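Local atomic coordinates of binary enterotoxin of Clostridium perfringens component a (Clostridium perfringens, PDB entry 5WTZ), a protein that transfers ADP-ribose from NAD to actin, as the name component a of a binary, iota-like enterotoxin implies. Residues 96-99 / 100-104; 118-121 / 122-126; 219-222 / 223-227; 256-259 / 260-263; 270-273 / 274-278. One frame throughout, in Å; residues are numbered along the deposited sequence.

Contact 1: residues 96-99 / 100-104; sequences YYEA and NDKFG
Glu98 is the last residue of its strand, and its side chain lies against both Lys102 and Phe103 from the turn that follows. CG stands anti to the backbone N (chi1 -176°), and a bend at chi2 then swings the carboxylate forward along the chain. There Glu98 OE1 accepts a 2.7 Å hydrogen bond from Ala99 N through its anti lone pair, so the group is tied to the very next peptide. The other oxygen, Glu98 OE2, sits 3.3 Å from Lys102 CG and so meets the aliphatic root of the lysine. The lysine chain is folded at chi2 and chi3, and Lys102 NZ ends 5.3 Å from Glu98 OE2, too far for a salt bridge; it has a weak bond to Gln137 instead. On another flank, Glu98 CG approaches Phe103 CE2 at 3.7 Å, with the carboxylate and ring planes close to perpendicular (79°).

Ala99 comes next and works mainly through its carbonyl. Lys102 N donates to Ala99 O at 3.2 Å, reaching it from well above the carbonyl plane, while the edge of the Phe103 ring passes the same oxygen. The alanine methyl, Ala99 CB, meets Asp101 OD1 at 3.9 Å. Two further bonds of the same spacing follow, Phe103 N to Asn100 O and Gly104 N to Asp101 O, and they complete a short 3-10 turn. Phe103 also packs on Ile156 and Val158 of the adjacent strand. The whole is a 3-10 turn closing strand 92-98, an outermost strand of the mixed five-stranded sheet in the first ADP-ribosyltransferase-like domain.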
# COMPACT_ATOMS: atom_id res chain seq x y z
N TYR A 96 -2.87 19.10 -0.20
CA TYR A 96 -3.79 18.67 0.85
C TYR A 96 -3.08 18.57 2.19
O TYR A 96 -1.91 18.15 2.26
CB TYR A 96 -4.45 17.33 0.51
CG TYR A 96 -3.51 16.16 0.32
CD1 TYR A 96 -2.88 15.95 -0.90
CD2 TYR A 96 -3.28 15.26 1.34
CE1 TYR A 96 -2.02 14.86 -1.08
CE2 TYR A 96 -2.43 14.19 1.17
CZ TYR A 96 -1.80 13.98 -0.04
OH TYR A 96 -0.97 12.90 -0.18
N TYR A 97 -3.78 18.99 3.23
CA TYR A 97 -3.35 18.78 4.60
C TYR A 97 -3.46 17.30 4.91
O TYR A 97 -4.37 16.63 4.42
CB TYR A 97 -4.19 19.58 5.57
CG TYR A 97 -3.89 21.06 5.64
CD1 TYR A 97 -2.66 21.53 6.09
CD2 TYR A 97 -4.83 21.99 5.26
CE1 TYR A 97 -2.40 22.90 6.18
CE2 TYR A 97 -4.58 23.35 5.35
CZ TYR A 97 -3.36 23.79 5.80
OH TYR A 97 -3.10 25.15 5.88
N GLU A 98 -2.54 16.79 5.73
CA GLU A 98 -2.49 15.36 6.00
C GLU A 98 -2.17 15.02 7.47
O GLU A 98 -1.51 15.79 8.18
CB GLU A 98 -1.47 14.70 5.08
CG GLU A 98 -1.39 13.16 5.21
CD GLU A 98 -2.74 12.47 4.95
OE1 GLU A 98 -3.66 12.56 5.81
OE2 GLU A 98 -2.88 11.84 3.88
N ALA A 99 -2.67 13.87 7.94
CA ALA A 99 -2.48 13.44 9.31
C ALA A 99 -1.16 12.69 9.42
O ALA A 99 -0.71 12.09 8.45
CB ALA A 99 -3.65 12.57 9.78
N ASN A 100 -0.52 12.73 10.57
CA ASN A 100 0.76 12.05 10.66
C ASN A 100 0.62 10.52 10.50
O ASN A 100 1.53 9.88 10.00
CB ASN A 100 1.50 12.42 11.95
CG ASN A 100 0.63 12.34 13.17
OD1 ASN A 100 -0.59 12.23 13.08
ND2 ASN A 100 1.26 12.41 14.34
N ASP A 101 -0.52 9.94 10.85
CA ASP A 101 -0.61 8.48 10.72
C ASP A 101 -0.62 8.00 9.26
O ASP A 101 -0.29 6.85 8.99
CB ASP A 101 -1.82 7.91 11.48
CG ASP A 101 -3.14 8.51 11.05
OD1 ASP A 101 -3.39 8.65 9.83
OD2 ASP A 101 -3.94 8.82 11.95
N LYS A 102 -0.93 8.87 8.30
CA LYS A 102 -0.73 8.51 6.90
C LYS A 102 0.76 8.46 6.53
O LYS A 102 1.11 8.08 5.41
CB LYS A 102 -1.47 9.47 5.97
CG LYS A 102 -2.87 9.00 5.59
CD LYS A 102 -2.82 7.73 4.73
CE LYS A 102 -2.26 8.02 3.34
NZ LYS A 102 -2.21 6.82 2.45
N PHE A 103 1.63 8.86 7.45
CA PHE A 103 3.05 8.68 7.21
C PHE A 103 3.61 7.70 8.22
O PHE A 103 4.82 7.51 8.32
CB PHE A 103 3.78 10.03 7.25
CG PHE A 103 3.50 10.88 6.04
CD1 PHE A 103 4.21 10.68 4.86
CD2 PHE A 103 2.53 11.88 6.08
CE1 PHE A 103 3.95 11.45 3.74
CE2 PHE A 103 2.26 12.65 4.96
CZ PHE A 103 2.97 12.44 3.79
N GLY A 104 2.71 7.06 8.97
CA GLY A 104 3.09 6.11 9.99
C GLY A 104 3.91 6.75 11.09
O GLY A 104 4.77 6.11 11.69

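Contact 2: residues 118-121 / 122-126; sequences IDEE and AINNF
Asp119 caps the helix that starts at Glu120: Ala122 N donates to Asp119 OD2 at 2.9 Å, using the anti lone pair of the carboxylate. That oxygen, Asp119 OD2, also rests 3.4 Å from Ala122 CB. With CG anti to the backbone N (chi1 -175°), the aspartate reaches forward over the first turn and takes up an N-H there. Its own carbonyl begins the regular pattern, Ile123 N to Asp119 O at 2.9 Å and nearly along the C=O axis. Asn124 N then bonds Glu120 O, and Asn125 N bonds Glu121 O.

Both asparagine side chains run alongside the glutamate one turn earlier, but their amides make no hydrogen bond to it; Asn125 ND2 is satisfied by Gln107 instead. Ile118 N, just ahead of the cap, is held by Gln202.

Beneath these polar bonds, Ile118 CG2 meets Ile123 CB at 3.8 Å, the two chains crossing at about a right angle. Apolar residues just before the cap and in the first turn are joined in this way in a hydrophobic staple. Ile118 and Ile123 both rest on Ile195 of strand 187-198, and Ile123 also reaches Ala204 of strand 201-211, while Ala122 touches Leu109 in the preceding loop.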
# COMPACT_ATOMS: atom_id res chain seq x y z
N ILE A 118 6.65 24.26 14.88
CA ILE A 118 6.99 22.85 14.74
C ILE A 118 8.18 22.50 15.63
O ILE A 118 9.15 23.24 15.70
CB ILE A 118 7.31 22.47 13.27
CG1 ILE A 118 6.03 22.45 12.42
CG2 ILE A 118 7.97 21.12 13.18
CD1 ILE A 118 4.96 21.53 12.95
N ASP A 119 8.10 21.35 16.30
CA ASP A 119 9.17 20.86 17.16
C ASP A 119 10.37 20.33 16.36
O ASP A 119 10.20 19.48 15.48
CB ASP A 119 8.62 19.78 18.09
CG ASP A 119 9.64 19.30 19.09
OD1 ASP A 119 9.74 19.93 20.17
OD2 ASP A 119 10.32 18.30 18.82
N GLU A 120 11.56 20.82 16.68
CA GLU A 120 12.76 20.51 15.89
C GLU A 120 13.12 19.03 15.92
O GLU A 120 13.42 18.44 14.89
CB GLU A 120 13.96 21.33 16.37
CG GLU A 120 15.29 20.86 15.77
CD GLU A 120 16.39 21.91 15.81
OE1 GLU A 120 16.10 23.10 15.54
OE2 GLU A 120 17.55 21.54 16.10
N GLU A 121 13.10 18.42 17.11
CA GLU A 121 13.45 17.00 17.21
C GLU A 121 12.40 16.15 16.53
O GLU A 121 12.72 15.16 15.88
CB GLU A 121 13.61 16.59 18.67
CG GLU A 121 13.93 15.12 18.85
CD GLU A 121 14.38 14.79 20.26
OE1 GLU A 121 14.76 15.73 21.00
OE2 GLU A 121 14.34 13.60 20.63
N ALA A 122 11.14 16.55 16.68
CA ALA A 122 10.04 15.83 16.07
C ALA A 122 10.19 15.84 14.55
O ALA A 122 10.12 14.79 13.91
CB ALA A 122 8.69 16.41 16.49
N ILE A 123 10.41 17.02 13.97
CA ILE A 123 10.51 17.06 12.52
C ILE A 123 11.78 16.36 12.01
O ILE A 123 11.80 15.86 10.88
CB ILE A 123 10.43 18.51 11.98
CG1 ILE A 123 10.08 18.49 10.49
CG2 ILE A 123 11.71 19.29 12.27
CD1 ILE A 123 9.58 19.79 9.95
N ASN A 124 12.83 16.28 12.83
CA ASN A 124 14.01 15.52 12.42
C ASN A 124 13.71 14.04 12.39
O ASN A 124 14.17 13.32 11.51
CB ASN A 124 15.20 15.80 13.33
CG ASN A 124 15.99 17.01 12.90
OD1 ASN A 124 16.02 17.36 11.72
ND2 ASN A 124 16.61 17.68 13.86
N ASN A 125 12.93 13.57 13.35
CA ASN A 125 12.50 12.18 13.34
C ASN A 125 11.58 11.91 12.16
O ASN A 125 11.63 10.84 11.55
CB ASN A 125 11.81 11.82 14.66
CG ASN A 125 12.79 11.75 15.83
OD1 ASN A 125 13.98 11.52 15.65
ND2 ASN A 125 12.28 11.93 17.04
N PHE A 126 10.76 12.90 11.84
CA PHE A 126 9.82 12.80 10.72
C PHE A 126 10.59 12.69 9.41
O PHE A 126 10.24 11.88 8.56
CB PHE A 126 8.88 14.01 10.71
CG PHE A 126 7.78 13.94 9.68
CD1 PHE A 126 6.80 12.95 9.73
CD2 PHE A 126 7.68 14.92 8.69
CE1 PHE A 126 5.77 12.91 8.78
CE2 PHE A 126 6.66 14.88 7.74
CZ PHE A 126 5.69 13.89 7.80

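Contact 3: residues 219-222 / 223-227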
# COMPACT_ATOMS: atom_id res chain seq x y z
N ASP A 219 -5.68 -8.57 -9.63
CA ASP A 219 -5.48 -8.86 -11.05
C ASP A 219 -4.69 -10.15 -11.24
O ASP A 219 -3.47 -10.11 -11.38
CB ASP A 219 -4.73 -7.69 -11.71
CG ASP A 219 -4.74 -7.76 -13.24
OD1 ASP A 219 -5.15 -8.79 -13.82
OD2 ASP A 219 -4.32 -6.76 -13.86
N VAL A 220 -5.38 -11.29 -11.25
CA VAL A 220 -4.72 -12.60 -11.36
C VAL A 220 -4.02 -12.79 -12.71
O VAL A 220 -2.99 -13.46 -12.78
CB VAL A 220 -5.72 -13.78 -11.16
CG1 VAL A 220 -6.34 -13.72 -9.78
CG2 VAL A 220 -6.80 -13.79 -12.23
N ILE A 221 -4.58 -12.22 -13.77
CA ILE A 221 -4.01 -12.44 -15.10
C ILE A 221 -2.67 -11.73 -15.22
O ILE A 221 -1.70 -12.32 -15.69
CB ILE A 221 -4.94 -11.96 -16.21
CG1 ILE A 221 -6.25 -12.75 -16.19
CG2 ILE A 221 -4.26 -12.11 -17.56
CD1 ILE A 221 -7.44 -11.97 -16.70
N SER A 222 -2.59 -10.49 -14.75
CA SER A 222 -1.34 -9.76 -14.82
C SER A 222 -0.30 -10.36 -13.90
O SER A 222 0.88 -10.40 -14.23
CB SER A 222 -1.56 -8.28 -14.49
OG SER A 222 -2.33 -7.67 -15.50
N ALA A 223 -0.75 -10.82 -12.73
CA ALA A 223 0.15 -11.46 -11.78
C ALA A 223 0.77 -12.72 -12.37
O ALA A 223 1.99 -12.91 -12.33
CB ALA A 223 -0.60 -11.79 -10.50
N SER A 224 -0.08 -13.58 -12.91
CA SER A 224 0.35 -14.83 -13.53
C SER A 224 1.33 -14.57 -14.68
O SER A 224 2.36 -15.23 -14.80
CB SER A 224 -0.87 -15.61 -14.01
OG SER A 224 -0.49 -16.74 -14.78
N GLN A 225 1.01 -13.58 -15.52
CA GLN A 225 1.87 -13.20 -16.64
C GLN A 225 3.24 -12.70 -16.20
O GLN A 225 4.26 -13.07 -16.79
CB GLN A 225 1.18 -12.14 -17.49
CG GLN A 225 0.12 -12.71 -18.42
CD GLN A 225 -0.67 -11.64 -19.16
OE1 GLN A 225 -0.97 -10.58 -18.60
NE2 GLN A 225 -1.01 -11.92 -20.41
N TRP A 226 3.27 -11.86 -15.18
CA TRP A 226 4.53 -11.37 -14.62
C TRP A 226 5.36 -12.52 -14.06
O TRP A 226 6.55 -12.64 -14.35
CB TRP A 226 4.25 -10.33 -13.53
CG TRP A 226 5.49 -9.68 -13.00
CD1 TRP A 226 6.10 -8.55 -13.47
CD2 TRP A 226 6.28 -10.12 -11.88
NE1 TRP A 226 7.22 -8.26 -12.72
CE2 TRP A 226 7.35 -9.22 -11.74
CE3 TRP A 226 6.17 -11.19 -10.99
CZ2 TRP A 226 8.31 -9.35 -10.75
CZ3 TRP A 226 7.13 -11.32 -10.00
CH2 TRP A 226 8.18 -10.41 -9.89
N GLY A 227 4.72 -13.39 -13.28
CA GLY A 227 5.40 -14.55 -12.73
C GLY A 227 6.01 -15.44 -13.80
O GLY A 227 7.18 -15.83 -13.72
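Gln225 lies alongside Ile221 one turn earlier, the two side chains pointing the same way. Starting at its root, Gln225 CB is 3.4 Å from Ile221 O, the carbonyl that also accepts the helical bond from Gln225 N. CG is beside the backbone N (chi1 -79°), which keeps the chain close over that carbonyl: Gln225 CG comes to 3.3 Å from Ile221 O. Further out, CD still lies near the same oxygen and meets the isoleucine branch, with Gln225 CD 4.0 Å from Ile221 CG2. At the tip, Gln225 OE1 is 3.8 Å from Ile221 CG2. The amide oxygen and Ile221 O are both acceptors, so the side chain lies against the methyl without bonding to the carbonyl.

The start of the helix is held by Asp219 at the N-cap. Its two carboxylate oxygens share the work: Ser222 N donates to Asp219 OD1 at 3.2 Å, and Ser222 OG donates to Asp219 OD2 at 2.7 Å. Both donors come from above the carboxylate plane, and together they fix its rotation. Asp219 O takes Ala223 N, and the i to i+4 bonds continue through Ser224 and Trp226.

Trp226 turns the other way, into the protein, where NE1 bonds Glu293 and the indole meets Phe216 and Leu214. Ser222 and Ala223 also touch Phe216, and Val220 reaches Leu346. Helix 220-237 thus starts its course resting on the loop that leads out of strand 201-211.

Contact 4: residues 256-259 / 260-263. With NAD (nicotinamide-adenine-dinucleotide), chain B.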
# COMPACT_ATOMS: atom_id res chain seq x y z
N ALA A 256 8.21 -27.40 9.37
CA ALA A 256 9.42 -27.83 10.08
C ALA A 256 10.60 -26.91 9.76
O ALA A 256 11.44 -26.63 10.62
CB ALA A 256 9.76 -29.27 9.74
N ILE A 257 10.67 -26.46 8.50
CA ILE A 257 11.81 -25.66 8.04
C ILE A 257 11.81 -24.29 8.70
O ILE A 257 12.83 -23.87 9.27
CB ILE A 257 11.79 -25.50 6.50
CG1 ILE A 257 12.22 -26.82 5.84
CG2 ILE A 257 12.71 -24.35 6.04
CD1 ILE A 257 11.93 -26.86 4.35
N ASN A 258 10.67 -23.61 8.68
CA ASN A 258 10.62 -22.28 9.27
C ASN A 258 10.69 -22.37 10.80
O ASN A 258 11.29 -21.51 11.44
CB ASN A 258 9.37 -21.51 8.78
CG ASN A 258 9.56 -20.96 7.35
OD1 ASN A 258 10.69 -20.74 6.89
ND2 ASN A 258 8.46 -20.72 6.66
N LYS A 259 10.14 -23.43 11.39
CA LYS A 259 10.31 -23.67 12.84
C LYS A 259 11.79 -23.77 13.23
O LYS A 259 12.22 -23.21 14.24
CB LYS A 259 9.58 -24.93 13.28
CG LYS A 259 8.14 -24.75 13.72
CD LYS A 259 7.55 -26.11 14.12
CE LYS A 259 6.09 -26.04 14.55
NZ LYS A 259 5.69 -27.33 15.22
N TYR A 260 12.56 -24.51 12.45
CA TYR A 260 13.97 -24.69 12.73
C TYR A 260 14.74 -23.38 12.57
O TYR A 260 15.60 -23.05 13.39
CB TYR A 260 14.57 -25.74 11.81
CG TYR A 260 16.04 -25.94 12.05
CD1 TYR A 260 16.48 -26.68 13.14
CD2 TYR A 260 16.99 -25.35 11.22
CE1 TYR A 260 17.83 -26.85 13.38
CE2 TYR A 260 18.34 -25.51 11.46
CZ TYR A 260 18.75 -26.27 12.54
OH TYR A 260 20.09 -26.44 12.78
N LEU A 261 14.44 -22.65 11.51
CA LEU A 261 15.08 -21.36 11.26
C LEU A 261 14.77 -20.38 12.38
O LEU A 261 15.61 -19.56 12.76
CB LEU A 261 14.64 -20.78 9.91
CG LEU A 261 15.33 -21.31 8.65
CD1 LEU A 261 14.70 -20.74 7.40
CD2 LEU A 261 16.83 -21.01 8.66
N LEU A 262 13.56 -20.46 12.94
CA LEU A 262 13.15 -19.48 13.93
C LEU A 262 13.86 -19.70 15.27
O LEU A 262 14.35 -18.73 15.88
CB LEU A 262 11.63 -19.51 14.12
CG LEU A 262 11.09 -18.49 15.13
CD1 LEU A 262 11.32 -17.04 14.67
CD2 LEU A 262 9.61 -18.76 15.38
N ASP A 263 13.95 -20.94 15.73
CA ASP A 263 14.55 -21.21 17.04
C ASP A 263 15.18 -22.59 17.18
O ASP A 263 15.36 -23.09 18.30
CB ASP A 263 13.50 -21.02 18.14
CG ASP A 263 12.29 -21.91 17.93
OD1 ASP A 263 12.35 -22.82 17.09
OD2 ASP A 263 11.26 -21.68 18.61
PA NAD B . 4.88 -20.12 7.92
O1A NAD B . 5.89 -21.22 8.14
O2A NAD B . 5.31 -18.77 7.45
O5B NAD B . 4.03 -19.89 9.27
C5B NAD B . 3.64 -20.96 10.14
C4B NAD B . 3.44 -20.41 11.54
O4B NAD B . 4.71 -19.92 12.00
C3B NAD B . 2.46 -19.25 11.58
O3B NAD B . 1.69 -19.34 12.79
C2B NAD B . 3.36 -18.03 11.60
O2B NAD B . 2.77 -16.91 12.27
C1B NAD B . 4.61 -18.53 12.33
N9A NAD B . 5.79 -17.81 11.82
C8A NAD B . 6.22 -17.75 10.54
N7A NAD B . 7.34 -16.99 10.44
C5A NAD B . 7.61 -16.54 11.67
C6A NAD B . 8.65 -15.68 12.29
N6A NAD B . 9.63 -15.14 11.52
N1A NAD B . 8.57 -15.44 13.62
C2A NAD B . 7.60 -15.98 14.38
N3A NAD B . 6.64 -16.78 13.89
C4A NAD B . 6.59 -17.07 12.57
O3 NAD B . 3.81 -20.70 6.86
PN NAD B . 2.34 -20.16 6.50
O1N NAD B . 2.50 -18.80 5.85
O2N NAD B . 1.46 -20.35 7.71
O5D NAD B . 1.94 -21.26 5.41
C5D NAD B . 2.76 -21.53 4.27
C4D NAD B . 1.95 -22.33 3.26
O4D NAD B . 1.00 -21.47 2.62
C3D NAD B . 2.85 -22.82 2.14
O3D NAD B . 2.21 -23.96 1.54
C2D NAD B . 2.86 -21.66 1.17
O2D NAD B . 3.11 -22.10 -0.17
C1D NAD B . 1.47 -21.04 1.35
N1N NAD B . 1.47 -19.57 1.30
C2N NAD B . 1.10 -18.84 2.37
C3N NAD B . 1.10 -17.44 2.31
C7N NAD B . 0.69 -16.60 3.49
O7N NAD B . 0.79 -17.00 4.65
N7N NAD B . 0.17 -15.41 3.20
C4N NAD B . 1.46 -16.78 1.14
C5N NAD B . 1.83 -17.55 0.05
C6N NAD B . 1.83 -18.95 0.17
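This last part of helix 240-263 forms one wall of the NAD pocket, and two of its residues, Asn258 and Leu262, touch the dinucleotide one turn apart. Asn258 ND2 donates to the phosphate oxygen O1A of NAD at 3.0 Å, and the bond is almost straight (171°). CG lies beside the backbone N (chi1 -77°), which directs the amide at the adenosine-side phosphate. The same ND2 also bonds Tyr249, and Asn258 OD1 receives a weak bond from the backbone of Phe340, so the amide is held at both ends and its orientation is not left to the ligand alone.

Leu262 deals with the base. Its two methyls lie on the same face of the adenine, along the N1A–C2A rim of the six-membered ring: Leu262 CD1 is 3.4 Å from N1A of NAD, and Leu262 CD2 is 3.6 Å from C2A of NAD. This is a van der Waals contact that covers that rim of the base.

Within the helix the two residues are linked directly, Leu262 N donating to Asn258 O at 2.9 Å, which sets phosphate grip and adenine cover at a fixed spacing. On a neighbouring flank, Ile257 CG2 and Leu261 CD1 pack at 4.3 Å, and both side chains reach Phe340; Leu261 CD1 also approaches Asn258 OD1 at 4.0 Å.

Leu250, Arg299, Glu305, Thr339, Arg356 and Glu384 also hydrogen-bond NAD. A helix lending an amide to the pyrophosphate and an apolar side chain to the adenine belongs here to the NAD site of an actin-specific ADP-ribosylating toxin.

Contact 5: residues 270-273 / 274-278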
# COMPACT_ATOMS: atom_id res chain seq x y z
N THR A 270 13.41 -36.30 12.32
CA THR A 270 14.47 -35.80 11.46
C THR A 270 15.75 -35.40 12.19
O THR A 270 15.93 -35.69 13.38
CB THR A 270 14.00 -34.59 10.64
OG1 THR A 270 15.11 -34.06 9.90
CG2 THR A 270 13.44 -33.51 11.56
N SER A 271 16.62 -34.71 11.47
CA SER A 271 17.95 -34.36 11.96
C SER A 271 18.33 -32.95 11.55
O SER A 271 17.78 -32.40 10.60
CB SER A 271 18.98 -35.33 11.42
OG SER A 271 19.13 -35.16 10.01
N LYS A 272 19.30 -32.38 12.26
CA LYS A 272 19.84 -31.08 11.91
C LYS A 272 20.33 -31.07 10.46
O LYS A 272 19.99 -30.17 9.70
CB LYS A 272 20.97 -30.68 12.87
CG LYS A 272 21.46 -29.25 12.68
CD LYS A 272 22.65 -28.91 13.57
CE LYS A 272 22.22 -28.54 14.98
NZ LYS A 272 23.39 -28.28 15.87
N GLU A 273 21.11 -32.09 10.08
CA GLU A 273 21.69 -32.14 8.74
C GLU A 273 20.63 -32.16 7.64
O GLU A 273 20.77 -31.47 6.62
CB GLU A 273 22.62 -33.35 8.59
CG GLU A 273 23.26 -33.83 9.88
CD GLU A 273 22.38 -34.82 10.64
OE1 GLU A 273 21.88 -35.77 10.00
OE2 GLU A 273 22.20 -34.64 11.86
N ASP A 274 19.57 -32.93 7.83
CA ASP A 274 18.50 -32.98 6.83
C ASP A 274 17.81 -31.63 6.69
O ASP A 274 17.47 -31.21 5.58
CB ASP A 274 17.49 -34.06 7.18
CG ASP A 274 18.02 -35.46 6.94
OD1 ASP A 274 18.20 -35.85 5.76
OD2 ASP A 274 18.27 -36.17 7.93
N LEU A 275 17.59 -30.96 7.81
CA LEU A 275 16.98 -29.63 7.79
C LEU A 275 17.91 -28.61 7.16
O LEU A 275 17.48 -27.80 6.34
CB LEU A 275 16.60 -29.19 9.20
CG LEU A 275 15.32 -29.77 9.80
CD1 LEU A 275 15.39 -29.72 11.32
CD2 LEU A 275 14.10 -29.04 9.29
N GLU A 276 19.18 -28.63 7.56
CA GLU A 276 20.16 -27.70 6.99
C GLU A 276 20.29 -27.87 5.47
O GLU A 276 20.39 -26.88 4.75
CB GLU A 276 21.54 -27.89 7.64
CG GLU A 276 21.59 -27.63 9.14
CD GLU A 276 21.43 -26.17 9.52
OE1 GLU A 276 21.15 -25.33 8.64
OE2 GLU A 276 21.59 -25.86 10.72
N GLU A 277 20.30 -29.11 4.99
CA GLU A 277 20.43 -29.38 3.56
C GLU A 277 19.27 -28.76 2.81
O GLU A 277 19.45 -28.15 1.75
CB GLU A 277 20.48 -30.89 3.27
CG GLU A 277 20.76 -31.21 1.78
CD GLU A 277 20.10 -32.50 1.28
OE1 GLU A 277 19.51 -33.24 2.10
OE2 GLU A 277 20.17 -32.78 0.06
N LYS A 278 18.07 -28.93 3.34
CA LYS A 278 16.89 -28.37 2.71
C LYS A 278 16.97 -26.85 2.69
O LYS A 278 16.68 -26.21 1.67
CB LYS A 278 15.62 -28.82 3.42
CG LYS A 278 15.39 -30.32 3.36
CD LYS A 278 13.92 -30.65 3.19
CE LYS A 278 13.63 -32.09 3.60
NZ LYS A 278 13.62 -32.22 5.09
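Ser271 OG is gripped twice by Asp274. It accepts from Asp274 N at 3.1 Å (161°), and Ser271 OG donates to Asp274 OD2 at a modelled 2.5 Å, short enough that the exact length is doubtful. The serine places its hydroxyl between its own N and carbonyl carbon (chi1 68°), from where it can serve backbone and carboxylate together. The carboxylate of Asp274 folds back toward the cap, its CG beside the backbone N (chi1 -73°). Ser271 O is used as well: Leu275 N donates to it at 3.1 Å, and Thr270 OG1 makes a weak bond to it.

The Thr270 side chain runs past that of Asp274 in the opposite direction, with Thr270 OG1 3.6 Å from Asp274 CB. The threonine methyl touches Leu275, whose end packs against Tyr260 and Ile266.

Farther along, Lys272 and Glu276 lie side by side. Glu276 CG is tucked in at 3.1 Å from Lys272 O, and Lys272 CG and Glu276 CG are 3.9 Å apart. The charged ends do not meet; Glu276 OE2 is instead hydrogen-bonded to the hydroxyl of Tyr260 on the preceding helix. Glu277 forms a salt bridge with Arg244. Glu273 OE1 and Asp274 OD2 stand 4.2 Å apart as like charges, a closeness probably eased by the helix N-terminus.

Serine at the N-cap and aspartate three residues on have the spacing of a capping box, of which the half from the aspartate N-H to the serine hydroxyl is formed, while the carboxylate turns to that hydroxyl; it opens helix 272-286, which packs against the NAD-binding helix 240-263.

How the contacts relate
Contacts 1 and 2 are neighbours in the first transferase-like domain: Phe103 CB meets Phe126 CE1 at 3.8 Å, joining the turn after strand 92-98 to helix 120-130. Contacts 4 and 5, in the NAD-binding domain, also touch, but through a polar pair as well as packing: Tyr260 OH is 2.6 Å from Glu276 OE2, a probable hydrogen bond, and their centres are about 11 Å apart. Contact 4 alone touches NAD. Contact 5 stands behind it, the side chain of Leu275 about 11 Å from NAD, and in contact 3 Trp226 is about 10 Å from Glu384, side chain to side chain. Contact 1 lies about 38 Å from contact 4, centre to centre. Contacts 2, 3 and 5 are all N-capped helix starts.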